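Local coordinates for uncharacterized protein (Parabacteroides merdae, PDB 4R7F) that is of unknown function but has three immunoglobulin-like beta-sandwich domains, binds magnesium and is probably related to the plug protein of the type 9 secretion system, at residues A[185-188]-A[189-192]; A[268-272]-A[273-277]; A[307-311]-A[312-316]; A[337-341]-A[342-346]. All coordinates share one frame; numbering follows the deposited sequence.

Interaction 1: A[185-188]-A[189-192]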
loop_
_atom_site.group_PDB
_atom_site.type_symbol
_atom_site.label_atom_id
_atom_site.label_comp_id
_atom_site.label_asym_id
_atom_site.label_seq_id
_atom_site.Cartn_x
_atom_site.Cartn_y
_atom_site.Cartn_z
ATOM N N VAL A 185 17.499 4.908 8.213
ATOM C CA VAL A 185 16.142 5.174 7.770
ATOM C C VAL A 185 16.141 6.139 6.586
ATOM O O VAL A 185 16.707 7.220 6.642
ATOM C CB VAL A 185 15.309 5.718 8.951
ATOM C CG1 VAL A 185 13.905 6.022 8.506
ATOM C CG2 VAL A 185 15.288 4.687 10.076
ATOM N N TYR A 186 15.493 5.746 5.501
ATOM C CA TYR A 186 15.525 6.528 4.283
ATOM C C TYR A 186 14.126 6.912 3.901
ATOM O O TYR A 186 13.245 6.055 3.858
ATOM C CB TYR A 186 16.144 5.709 3.142
ATOM C CG TYR A 186 17.565 5.268 3.392
ATOM C CD1 TYR A 186 18.632 6.091 3.078
ATOM C CD2 TYR A 186 17.852 4.027 3.906
ATOM C CE1 TYR A 186 19.948 5.695 3.279
ATOM C CE2 TYR A 186 19.167 3.623 4.126
ATOM C CZ TYR A 186 20.219 4.474 3.798
ATOM O OH TYR A 186 21.540 4.116 4.029
ATOM N N GLN A 187 13.936 8.194 3.605
ATOM C CA GLN A 187 12.670 8.689 3.095
ATOM C C GLN A 187 12.730 8.683 1.586
ATOM O O GLN A 187 13.707 9.181 1.006
ATOM C CB GLN A 187 12.432 10.118 3.569
ATOM C CG GLN A 187 11.103 10.734 3.199
ATOM C CD GLN A 187 11.019 12.215 3.582
ATOM O OE1 GLN A 187 11.973 12.941 3.440
ATOM N NE2 GLN A 187 9.858 12.659 4.065
ATOM N N ASP A 188 11.698 8.117 0.953
ATOM C CA ASP A 188 11.575 8.088 -0.516
ATOM C C ASP A 188 12.908 7.753 -1.215
ATOM O O ASP A 188 13.289 8.389 -2.199
ATOM C CB ASP A 188 10.960 9.396 -1.060
ATOM C CG ASP A 188 9.593 9.706 -0.445
ATOM O OD1 ASP A 188 8.876 8.752 -0.117
ATOM O OD2 ASP A 188 9.245 10.895 -0.252
ATOM N N ASN A 189 13.610 6.756 -0.677
ATOM C CA ASN A 189 14.863 6.285 -1.250
ATOM C C ASN A 189 15.962 7.346 -1.436
ATOM O O ASN A 189 16.782 7.237 -2.345
ATOM C CB ASN A 189 14.544 5.523 -2.550
ATOM C CG ASN A 189 14.049 4.105 -2.252
ATOM O OD1 ASN A 189 14.802 3.261 -1.773
ATOM N ND2 ASN A 189 12.778 3.869 -2.477
ATOM N N ARG A 190 15.952 8.360 -0.568
ATOM C CA ARG A 190 16.894 9.476 -0.638
ATOM C C ARG A 190 17.945 9.237 0.413
ATOM O O ARG A 190 17.622 8.956 1.587
ATOM C CB ARG A 190 16.209 10.796 -0.330
ATOM C CG ARG A 190 15.360 11.328 -1.471
ATOM C CD ARG A 190 14.449 12.485 -1.042
ATOM N NE ARG A 190 15.213 13.547 -0.395
ATOM C CZ ARG A 190 14.661 14.561 0.256
ATOM N NH1 ARG A 190 13.348 14.647 0.376
ATOM N NH2 ARG A 190 15.425 15.494 0.791
ATOM N N ARG A 191 19.200 9.369 0.011
ATOM C CA ARG A 191 20.292 9.344 0.968
ATOM C C ARG A 191 20.574 10.670 1.566
ATOM O O ARG A 191 21.091 10.737 2.649
ATOM C CB ARG A 191 21.558 8.826 0.333
ATOM C CG ARG A 191 21.438 7.345 0.002
ATOM C CD ARG A 191 22.811 6.717 0.012
ATOM N NE ARG A 191 22.808 5.368 -0.528
ATOM C CZ ARG A 191 23.913 4.635 -0.687
ATOM N NH1 ARG A 191 25.110 5.142 -0.378
ATOM N NH2 ARG A 191 23.819 3.402 -1.178
ATOM N N ASP A 192 20.242 11.745 0.871
ATOM C CA ASP A 192 20.654 13.070 1.324
ATOM C C ASP A 192 20.107 13.456 2.697
ATOM O O ASP A 192 20.793 14.147 3.458
ATOM C CB ASP A 192 20.276 14.115 0.281
ATOM C CG ASP A 192 18.764 14.296 0.150
ATOM O OD1 ASP A 192 18.120 13.451 -0.488
ATOM O OD2 ASP A 192 18.230 15.302 0.662
HETATM O O HOH W 1 12.745 4.725 1.222
HETATM O O HOH W 2 16.147 9.746 3.618
HETATM O O HOH W 3 11.172 15.481 2.486
HETATM O O HOH W 4 11.099 13.386 -0.970
#
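Q187 and R190 bracket a type I' beta turn, and their side chains leave it side by side, pointing the same way. The turn is closed by R190 N donating to Q187 O (2.9 Å, N-H...O angle 149°), with D188 and N189 both at positive phi between them. The planes of the Q187 amide and the R190 guanidinium are 23° apart, yet Q187 OE1 and R190 NH1 stand 3.8 Å apart. A water lies between them, weakly held by NH1, and OE1 also takes a bond from N193. A second water joins NH1 to D188 OD2, while D188 OD1 accepts from E373 N. The R190 chain bends at chi3 (54°), which turns its guanidinium side-on to D192: NE reaches OD1 at 2.9 Å and NH2 reaches OD2 at 2.8 Å, both almost straight, in the guanidinium plane and on syn lone pairs. Replacing R190 with an alanine would probably leave the D192 carboxylate without its charged mate and the two waters without NH1. On the other flank, R190 O lies at the Y186 ring edge, close to its plane, 3.4 Å from Y186 CD1. R191 runs alongside Y186, with R191 CG 4.0 Å from Y186 CE1, while its guanidinium is in a cation-pi contact with W64 and bonds F5 O. The turn ends strand 181-187, an outer strand of a three-stranded antiparallel sheet. Y186 and D188 pair there with strand 373-380, Q187 packs on strand 207-219, and R190 rests on Q347 and L349 of strand 342-352.

Interaction 2: A[268-272]-A[273-277]. With MG (magnesium ion), chain G.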
loop_
_atom_site.group_PDB
_atom_site.type_symbol
_atom_site.label_atom_id
_atom_site.label_comp_id
_atom_site.label_asym_id
_atom_site.label_seq_id
_atom_site.Cartn_x
_atom_site.Cartn_y
_atom_site.Cartn_z
ATOM N N GLN A 268 -1.814 11.032 -7.067
ATOM C CA GLN A 268 -1.258 9.711 -6.870
ATOM C C GLN A 268 0.143 9.762 -7.500
ATOM O O GLN A 268 0.255 10.086 -8.678
ATOM C CB GLN A 268 -2.150 8.679 -7.557
ATOM C CG GLN A 268 -1.994 7.277 -7.008
ATOM C CD GLN A 268 -2.388 6.205 -8.011
ATOM O OE1 GLN A 268 -2.827 6.504 -9.124
ATOM N NE2 GLN A 268 -2.218 4.944 -7.625
ATOM N N ASP A 269 1.197 9.500 -6.720
ATOM C CA ASP A 269 2.558 9.421 -7.237
ATOM C C ASP A 269 3.208 8.065 -6.936
ATOM O O ASP A 269 2.586 7.159 -6.415
ATOM C CB ASP A 269 3.425 10.577 -6.699
ATOM C CG ASP A 269 3.770 10.423 -5.215
ATOM O OD1 ASP A 269 3.263 9.488 -4.567
ATOM O OD2 ASP A 269 4.554 11.244 -4.681
ATOM N N GLN A 270 4.475 7.939 -7.280
ATOM C CA GLN A 270 5.226 6.715 -7.032
ATOM C C GLN A 270 6.570 7.071 -6.370
ATOM O O GLN A 270 7.585 6.418 -6.588
ATOM C CB GLN A 270 5.396 5.967 -8.341
ATOM C CG GLN A 270 4.076 5.477 -8.943
ATOM C CD GLN A 270 3.286 6.537 -9.743
ATOM O OE1 GLN A 270 3.848 7.450 -10.362
ATOM N NE2 GLN A 270 1.962 6.401 -9.734
ATOM N N ASP A 271 6.525 8.130 -5.556
ATOM C CA ASP A 271 7.621 8.592 -4.676
ATOM C C ASP A 271 8.999 8.733 -5.339
ATOM O O ASP A 271 10.005 8.292 -4.763
ATOM C CB ASP A 271 7.728 7.667 -3.465
ATOM C CG ASP A 271 6.475 7.685 -2.568
ATOM O OD1 ASP A 271 5.695 8.679 -2.567
ATOM O OD2 ASP A 271 6.316 6.678 -1.822
ATOM N N GLY A 272 9.011 9.295 -6.555
ATOM C CA GLY A 272 10.200 9.669 -7.268
ATOM C C GLY A 272 10.575 8.701 -8.373
ATOM O O GLY A 272 11.508 8.938 -9.117
ATOM N N ARG A 273 9.833 7.620 -8.509
ATOM C CA ARG A 273 10.135 6.647 -9.542
ATOM C C ARG A 273 9.768 7.130 -10.936
ATOM O O ARG A 273 9.016 8.112 -11.117
ATOM C CB ARG A 273 9.410 5.326 -9.273
ATOM C CG ARG A 273 9.839 4.652 -7.988
ATOM C CD ARG A 273 8.973 3.448 -7.682
ATOM N NE ARG A 273 9.525 2.730 -6.532
ATOM C CZ ARG A 273 9.253 3.012 -5.269
ATOM N NH1 ARG A 273 8.402 3.983 -4.964
ATOM N NH2 ARG A 273 9.825 2.310 -4.303
ATOM N N PHE A 274 10.328 6.434 -11.922
ATOM C CA PHE A 274 9.948 6.611 -13.318
ATOM C C PHE A 274 9.727 5.258 -13.959
ATOM O O PHE A 274 10.200 4.253 -13.440
ATOM C CB PHE A 274 11.010 7.417 -14.093
ATOM C CG PHE A 274 12.325 6.705 -14.285
ATOM C CD1 PHE A 274 12.476 5.754 -15.257
ATOM C CD2 PHE A 274 13.412 7.027 -13.513
ATOM C CE1 PHE A 274 13.676 5.116 -15.410
ATOM C CE2 PHE A 274 14.615 6.429 -13.685
ATOM C CZ PHE A 274 14.750 5.459 -14.621
ATOM N N PHE A 275 9.045 5.242 -15.107
ATOM C CA PHE A 275 8.648 4.007 -15.757
ATOM C C PHE A 275 8.805 4.209 -17.233
ATOM O O PHE A 275 8.209 5.127 -17.791
ATOM C CB PHE A 275 7.201 3.694 -15.435
ATOM C CG PHE A 275 6.940 3.630 -13.969
ATOM C CD1 PHE A 275 6.604 4.779 -13.263
ATOM C CD2 PHE A 275 7.122 2.443 -13.273
ATOM C CE1 PHE A 275 6.439 4.746 -11.894
ATOM C CE2 PHE A 275 6.930 2.405 -11.916
ATOM C CZ PHE A 275 6.591 3.557 -11.228
ATOM N N ILE A 276 9.620 3.367 -17.855
ATOM C CA ILE A 276 9.907 3.493 -19.274
ATOM C C ILE A 276 8.769 2.829 -20.065
ATOM O O ILE A 276 8.494 1.658 -19.893
ATOM C CB ILE A 276 11.253 2.872 -19.622
ATOM C CG1 ILE A 276 12.394 3.532 -18.818
ATOM C CG2 ILE A 276 11.490 2.948 -21.122
ATOM C CD1 ILE A 276 12.546 5.037 -18.987
ATOM N N ARG A 277 8.133 3.635 -20.919
ATOM C CA ARG A 277 6.902 3.287 -21.624
ATOM C C ARG A 277 6.861 4.113 -22.922
ATOM O O ARG A 277 7.418 5.207 -22.989
ATOM C CB ARG A 277 5.657 3.623 -20.770
ATOM C CG ARG A 277 5.619 3.069 -19.345
ATOM C CD ARG A 277 4.407 3.593 -18.571
ATOM N NE ARG A 277 4.032 2.762 -17.419
ATOM C CZ ARG A 277 3.512 3.261 -16.307
ATOM N NH1 ARG A 277 3.334 4.565 -16.214
ATOM N NH2 ARG A 277 3.179 2.478 -15.288
HETATM MG MG MG G . 4.260 10.343 -2.468
HETATM O O HOH W 5 5.675 12.133 -1.765
#
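R273 takes hold of the carbonyl of Q270 twice. Its backbone N donates to Q270 O at 3.2 Å and closes a type I' turn, while its side-chain NH1 reaches the same oxygen at 3.0 Å. The two donors arrive from opposite faces of the carbonyl plane, each well above it, so the peptide is gripped from both sides. The extended chain runs past the carbonyl oxygen, R273 CG 3.2 Å from Q270 O, and the turn at chi4 (86°) brings NH1 to it. The Q270 side chain packs elsewhere: its CB and CG touch CE1 and CZ of F275, with CG 3.9 Å from CE1, CB near the ring plane and the amide turned 80° from the ring. G272, with phi of 103°, has a backbone in which a CB would be jammed against D271 O. Farther out, N345 OD1 accepts from Q270 N and G272 N, and R273 NH1 forms a salt bridge with E373. A leucine in place of R273 would probably leave E373 without this ionic partner and Q270 O with only one of its two grips. D271 in the turn and D269 just ahead of it bind a magnesium ion. D269 binds through both oxygens (OD1 2.5 Å, OD2 2.4 Å from the metal), D271 through OD1 at 2.2 Å; a water, E223 OE1 and Q371 O complete the site. Six oxygen contacts, several of them anionic, suit a hard cation such as magnesium, and its charge probably offsets the mutual repulsion of the clustered carboxylates.

Interaction 3: A[307-311]-A[312-316]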
loop_
_atom_site.group_PDB
_atom_site.type_symbol
_atom_site.label_atom_id
_atom_site.label_comp_id
_atom_site.label_asym_id
_atom_site.label_seq_id
_atom_site.Cartn_x
_atom_site.Cartn_y
_atom_site.Cartn_z
ATOM N N VAL A 307 19.145 24.855 -6.006
ATOM C CA VAL A 307 17.994 24.025 -6.316
ATOM C C VAL A 307 18.454 22.871 -7.169
ATOM O O VAL A 307 19.275 23.059 -8.108
ATOM C CB VAL A 307 16.884 24.810 -7.033
ATOM C CG1 VAL A 307 15.695 23.922 -7.387
ATOM C CG2 VAL A 307 16.421 25.933 -6.128
ATOM N N TYR A 308 17.962 21.681 -6.808
ATOM C CA TYR A 308 18.277 20.431 -7.474
ATOM C C TYR A 308 17.012 19.691 -7.922
ATOM O O TYR A 308 16.032 19.560 -7.184
ATOM C CB TYR A 308 19.035 19.514 -6.541
ATOM C CG TYR A 308 20.402 19.982 -6.164
ATOM C CD1 TYR A 308 20.581 20.939 -5.156
ATOM C CD2 TYR A 308 21.532 19.484 -6.807
ATOM C CE1 TYR A 308 21.831 21.364 -4.797
ATOM C CE2 TYR A 308 22.790 19.905 -6.433
ATOM C CZ TYR A 308 22.923 20.857 -5.454
ATOM O OH TYR A 308 24.165 21.294 -5.151
ATOM N N LEU A 309 17.068 19.175 -9.135
ATOM C CA LEU A 309 16.011 18.329 -9.664
ATOM C C LEU A 309 16.225 16.952 -9.057
ATOM O O LEU A 309 17.335 16.461 -8.946
ATOM C CB LEU A 309 16.114 18.333 -11.180
ATOM C CG LEU A 309 15.062 17.726 -12.085
ATOM C CD1 LEU A 309 13.638 18.018 -11.646
ATOM C CD2 LEU A 309 15.341 18.281 -13.482
ATOM N N ASN A 310 15.168 16.380 -8.538
ATOM C CA ASN A 310 15.311 15.233 -7.688
ATOM C C ASN A 310 14.328 14.134 -8.096
ATOM O O ASN A 310 13.182 14.406 -8.480
ATOM C CB ASN A 310 15.066 15.659 -6.245
ATOM C CG ASN A 310 15.235 14.530 -5.273
ATOM O OD1 ASN A 310 14.283 14.057 -4.623
ATOM N ND2 ASN A 310 16.445 14.054 -5.191
ATOM N N GLY A 311 14.783 12.898 -7.967
ATOM C CA GLY A 311 13.962 11.715 -8.283
ATOM C C GLY A 311 14.863 10.593 -8.797
ATOM O O GLY A 311 16.082 10.780 -8.915
ATOM N N GLU A 312 14.265 9.446 -9.127
ATOM C CA GLU A 312 14.974 8.260 -9.637
ATOM C C GLU A 312 15.668 8.659 -10.961
ATOM O O GLU A 312 16.695 8.137 -11.313
ATOM C CB GLU A 312 14.011 7.035 -9.807
ATOM C CG GLU A 312 14.645 5.611 -9.835
ATOM C CD GLU A 312 13.838 4.520 -10.597
ATOM O OE1 GLU A 312 12.614 4.639 -10.807
ATOM O OE2 GLU A 312 14.447 3.516 -11.024
ATOM N N LEU A 313 15.110 9.617 -11.694
ATOM C CA LEU A 313 15.745 10.073 -12.945
ATOM C C LEU A 313 17.210 10.537 -12.806
ATOM O O LEU A 313 17.942 10.496 -13.770
ATOM C CB LEU A 313 14.954 11.196 -13.610
ATOM C CG LEU A 313 15.062 12.655 -13.168
ATOM C CD1 LEU A 313 14.238 13.521 -14.127
ATOM C CD2 LEU A 313 14.578 12.825 -11.725
ATOM N N PHE A 314 17.602 11.016 -11.629
ATOM C CA PHE A 314 19.015 11.277 -11.321
ATOM C C PHE A 314 19.516 10.381 -10.178
ATOM O O PHE A 314 20.458 10.738 -9.480
ATOM C CB PHE A 314 19.177 12.705 -10.874
ATOM C CG PHE A 314 19.103 13.680 -11.970
ATOM C CD1 PHE A 314 20.149 13.808 -12.845
ATOM C CD2 PHE A 314 17.991 14.495 -12.115
ATOM C CE1 PHE A 314 20.094 14.738 -13.857
ATOM C CE2 PHE A 314 17.924 15.407 -13.141
ATOM C CZ PHE A 314 18.978 15.539 -14.004
ATOM N N ASN A 315 18.865 9.235 -9.967
ATOM C CA ASN A 315 19.245 8.310 -8.899
ATOM C C ASN A 315 19.236 8.973 -7.520
ATOM O O ASN A 315 20.000 8.602 -6.614
ATOM C CB ASN A 315 20.621 7.718 -9.217
ATOM C CG ASN A 315 20.654 7.062 -10.585
ATOM O OD1 ASN A 315 21.287 7.553 -11.539
ATOM N ND2 ASN A 315 19.953 5.958 -10.693
ATOM N N ASN A 316 18.377 9.978 -7.362
ATOM C CA ASN A 316 18.353 10.741 -6.113
ATOM C C ASN A 316 19.735 11.272 -5.635
ATOM O O ASN A 316 19.967 11.452 -4.461
ATOM C CB ASN A 316 17.628 9.942 -5.031
ATOM C CG ASN A 316 16.125 9.893 -5.264
ATOM O OD1 ASN A 316 15.515 10.857 -5.713
ATOM N ND2 ASN A 316 15.542 8.771 -4.994
HETATM O O HOH W 6 13.165 11.604 -4.443
HETATM O O HOH W 7 18.074 12.584 -2.785
#
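L309 lies against the rim of the F314 ring, the two side chains crossing at about a right angle; L309 CG is 3.8 Å from F314 CE2, and CD2 sits near the ring plane. L313 CG falls between the backbone N and the carbonyl carbon (chi1 81°), which brings CD2 to 3.7 Å from G311 CA. G311 leaves room for it, since a CB there would be tight against that methyl and would clash with E312 N. The chain then coils round G311 O, which accepts F314 N at 3.1 Å and N316 N at 2.9 Å from opposite faces of its carbonyl plane. A further turn of the loop is fixed by N315 N donating to E312 O at 2.8 Å. On the polar flank, the N310 and N316 amides are 30° from parallel, and a water links N310 ND2 to N316 O. N310 OD1 is also bonded by Q347 of the adjoining strand 342-352. Chemically, the loop divides into an apolar flank, where L309, L313 and F314 pack towards F295, L339 and V337, and an amide-and-water flank, with one doubly accepting carbonyl holding the coil together between them.

Interaction 4: A[337-341]-A[342-346]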
loop_
_atom_site.group_PDB
_atom_site.type_symbol
_atom_site.label_atom_id
_atom_site.label_comp_id
_atom_site.label_asym_id
_atom_site.label_seq_id
_atom_site.Cartn_x
_atom_site.Cartn_y
_atom_site.Cartn_z
ATOM N N VAL A 337 17.399 17.955 -20.054
ATOM C CA VAL A 337 17.895 16.633 -19.690
ATOM C C VAL A 337 17.489 15.634 -20.769
ATOM O O VAL A 337 16.323 15.542 -21.139
ATOM C CB VAL A 337 17.235 16.182 -18.364
ATOM C CG1 VAL A 337 17.827 14.861 -17.895
ATOM C CG2 VAL A 337 17.394 17.270 -17.332
ATOM N N LEU A 338 18.434 14.847 -21.241
ATOM C CA LEU A 338 18.109 13.781 -22.164
ATOM C C LEU A 338 17.591 12.569 -21.376
ATOM O O LEU A 338 18.310 11.959 -20.596
ATOM C CB LEU A 338 19.338 13.399 -22.978
ATOM C CG LEU A 338 19.119 12.430 -24.147
ATOM C CD1 LEU A 338 18.511 13.156 -25.339
ATOM C CD2 LEU A 338 20.414 11.757 -24.573
ATOM N N LEU A 339 16.343 12.231 -21.657
ATOM C CA LEU A 339 15.559 11.232 -20.966
ATOM C C LEU A 339 14.869 10.293 -21.968
ATOM O O LEU A 339 14.401 10.706 -23.057
ATOM C CB LEU A 339 14.475 11.915 -20.105
ATOM C CG LEU A 339 15.002 12.713 -18.901
ATOM C CD1 LEU A 339 13.890 13.468 -18.204
ATOM C CD2 LEU A 339 15.690 11.795 -17.914
ATOM N N LYS A 340 14.824 9.028 -21.576
ATOM C CA LYS A 340 14.075 7.994 -22.277
ATOM C C LYS A 340 12.599 8.149 -21.986
ATOM O O LYS A 340 12.182 8.405 -20.847
ATOM C CB LYS A 340 14.563 6.629 -21.826
ATOM C CG LYS A 340 14.156 5.455 -22.687
ATOM C CD LYS A 340 14.713 4.156 -22.092
ATOM C CE LYS A 340 14.690 3.015 -23.093
ATOM N NZ LYS A 340 15.711 1.983 -22.785
ATOM N N GLN A 341 11.806 7.990 -23.028
ATOM C CA GLN A 341 10.364 8.124 -22.940
ATOM C C GLN A 341 9.726 7.285 -21.836
ATOM O O GLN A 341 10.100 6.122 -21.642
ATOM C CB GLN A 341 9.727 7.695 -24.249
ATOM C CG GLN A 341 10.002 8.579 -25.420
ATOM C CD GLN A 341 9.355 7.997 -26.654
ATOM O OE1 GLN A 341 9.876 7.046 -27.248
ATOM N NE2 GLN A 341 8.202 8.539 -27.024
ATOM N N GLY A 342 8.722 7.868 -21.181
ATOM C CA GLY A 342 8.003 7.202 -20.099
ATOM C C GLY A 342 7.253 8.173 -19.185
ATOM O O GLY A 342 7.023 9.334 -19.551
ATOM N N SER A 343 6.880 7.680 -17.998
ATOM C CA SER A 343 6.241 8.479 -16.934
ATOM C C SER A 343 7.270 8.751 -15.879
ATOM O O SER A 343 7.880 7.812 -15.351
ATOM C CB SER A 343 5.067 7.732 -16.272
ATOM O OG SER A 343 4.157 7.249 -17.243
ATOM N N TYR A 344 7.442 10.021 -15.543
ATOM C CA TYR A 344 8.440 10.433 -14.535
ATOM C C TYR A 344 7.807 11.137 -13.346
ATOM O O TYR A 344 6.979 12.040 -13.523
ATOM C CB TYR A 344 9.504 11.348 -15.180
ATOM C CG TYR A 344 10.488 10.604 -16.085
ATOM C CD1 TYR A 344 10.115 10.153 -17.364
ATOM C CD2 TYR A 344 11.809 10.363 -15.670
ATOM C CE1 TYR A 344 11.014 9.475 -18.181
ATOM C CE2 TYR A 344 12.697 9.679 -16.472
ATOM C CZ TYR A 344 12.293 9.227 -17.724
ATOM O OH TYR A 344 13.203 8.558 -18.503
ATOM N N ASN A 345 8.195 10.722 -12.138
ATOM C CA ASN A 345 8.035 11.566 -10.953
ATOM C C ASN A 345 9.279 12.469 -10.809
ATOM O O ASN A 345 10.406 12.054 -11.085
ATOM C CB ASN A 345 7.969 10.745 -9.657
ATOM C CG ASN A 345 6.667 9.964 -9.449
ATOM O OD1 ASN A 345 6.376 9.583 -8.326
ATOM N ND2 ASN A 345 5.914 9.690 -10.492
ATOM N N TYR A 346 9.091 13.663 -10.273
ATOM C CA TYR A 346 10.196 14.553 -10.017
ATOM C C TYR A 346 9.801 15.634 -9.033
ATOM O O TYR A 346 8.630 15.880 -8.821
ATOM C CB TYR A 346 10.730 15.182 -11.330
ATOM C CG TYR A 346 9.820 16.210 -11.992
ATOM C CD1 TYR A 346 8.747 15.836 -12.794
ATOM C CD2 TYR A 346 10.060 17.566 -11.838
ATOM C CE1 TYR A 346 7.944 16.813 -13.415
ATOM C CE2 TYR A 346 9.262 18.526 -12.440
ATOM C CZ TYR A 346 8.200 18.160 -13.214
ATOM O OH TYR A 346 7.446 19.167 -13.806
HETATM O O HOH W 8 16.097 8.338 -19.163
#
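Y344 reaches back across the bend to the strand before it, and its hydroxyl donates to K340 O, with OH to O at 2.6 Å. The bond lies in the carbonyl plane, on a lone pair, at a C=O...donor angle of 136°, and the oxygen sits in the ring plane at the edge of Y344. The same hydroxyl accepts from a water at 3.0 Å, and that water in turn takes K340 N at 2.8 Å, so both peptide groups of K340 are tied to the tyrosine. With chi1 at -74°, CG lies beside the backbone N, and the ring is laid obliquely across L339: L339 CD2 is 3.9 Å from Y344 CE2, while CD1 stands over one face. Between these residues, Q341 and G342 make the corner. G342 lies at phi 160°, where a CB would clash with Q341 O, and Q341 sends its amide away to D289 N. K340 likewise extends outward, to a salt bridge with D44. The axes of the short segments 337-340 and 342-346 come no closer than 8.5 Å, and their strands belong to different sheets, so the bend is a crossing from one sheet to the other. A tyrosine hydroxyl bound to the backbone four residues earlier, with glycine two positions before the tyrosine and leucine five before, is the tyrosine corner, a hallmark of Greek-key beta sandwiches such as immunoglobulin-like domains.

Interactions 2, 3 and 4 reach one sheet, in which strand 342-352 pairs with both 274-276 and 305-310. Interactions 2 and 4 have centres 9 Å apart and are joined by F275 N to S343 O (2.8 Å), a backbone hydrogen bond between neighbouring strands. Interaction 3 meets interaction 2 through a hydrogen bond of E312 N to G272 O (2.8 Å), and packs on interaction 4 where L309 CD1 is 3.6 Å from Y346 CD2. Interaction 1, from another sheet, approaches the magnesium site held by interaction 2: D188 OD1 lies 3.6 Å from D271 CG. The Y344 side chain of interaction 4 is about 14 Å from the ion.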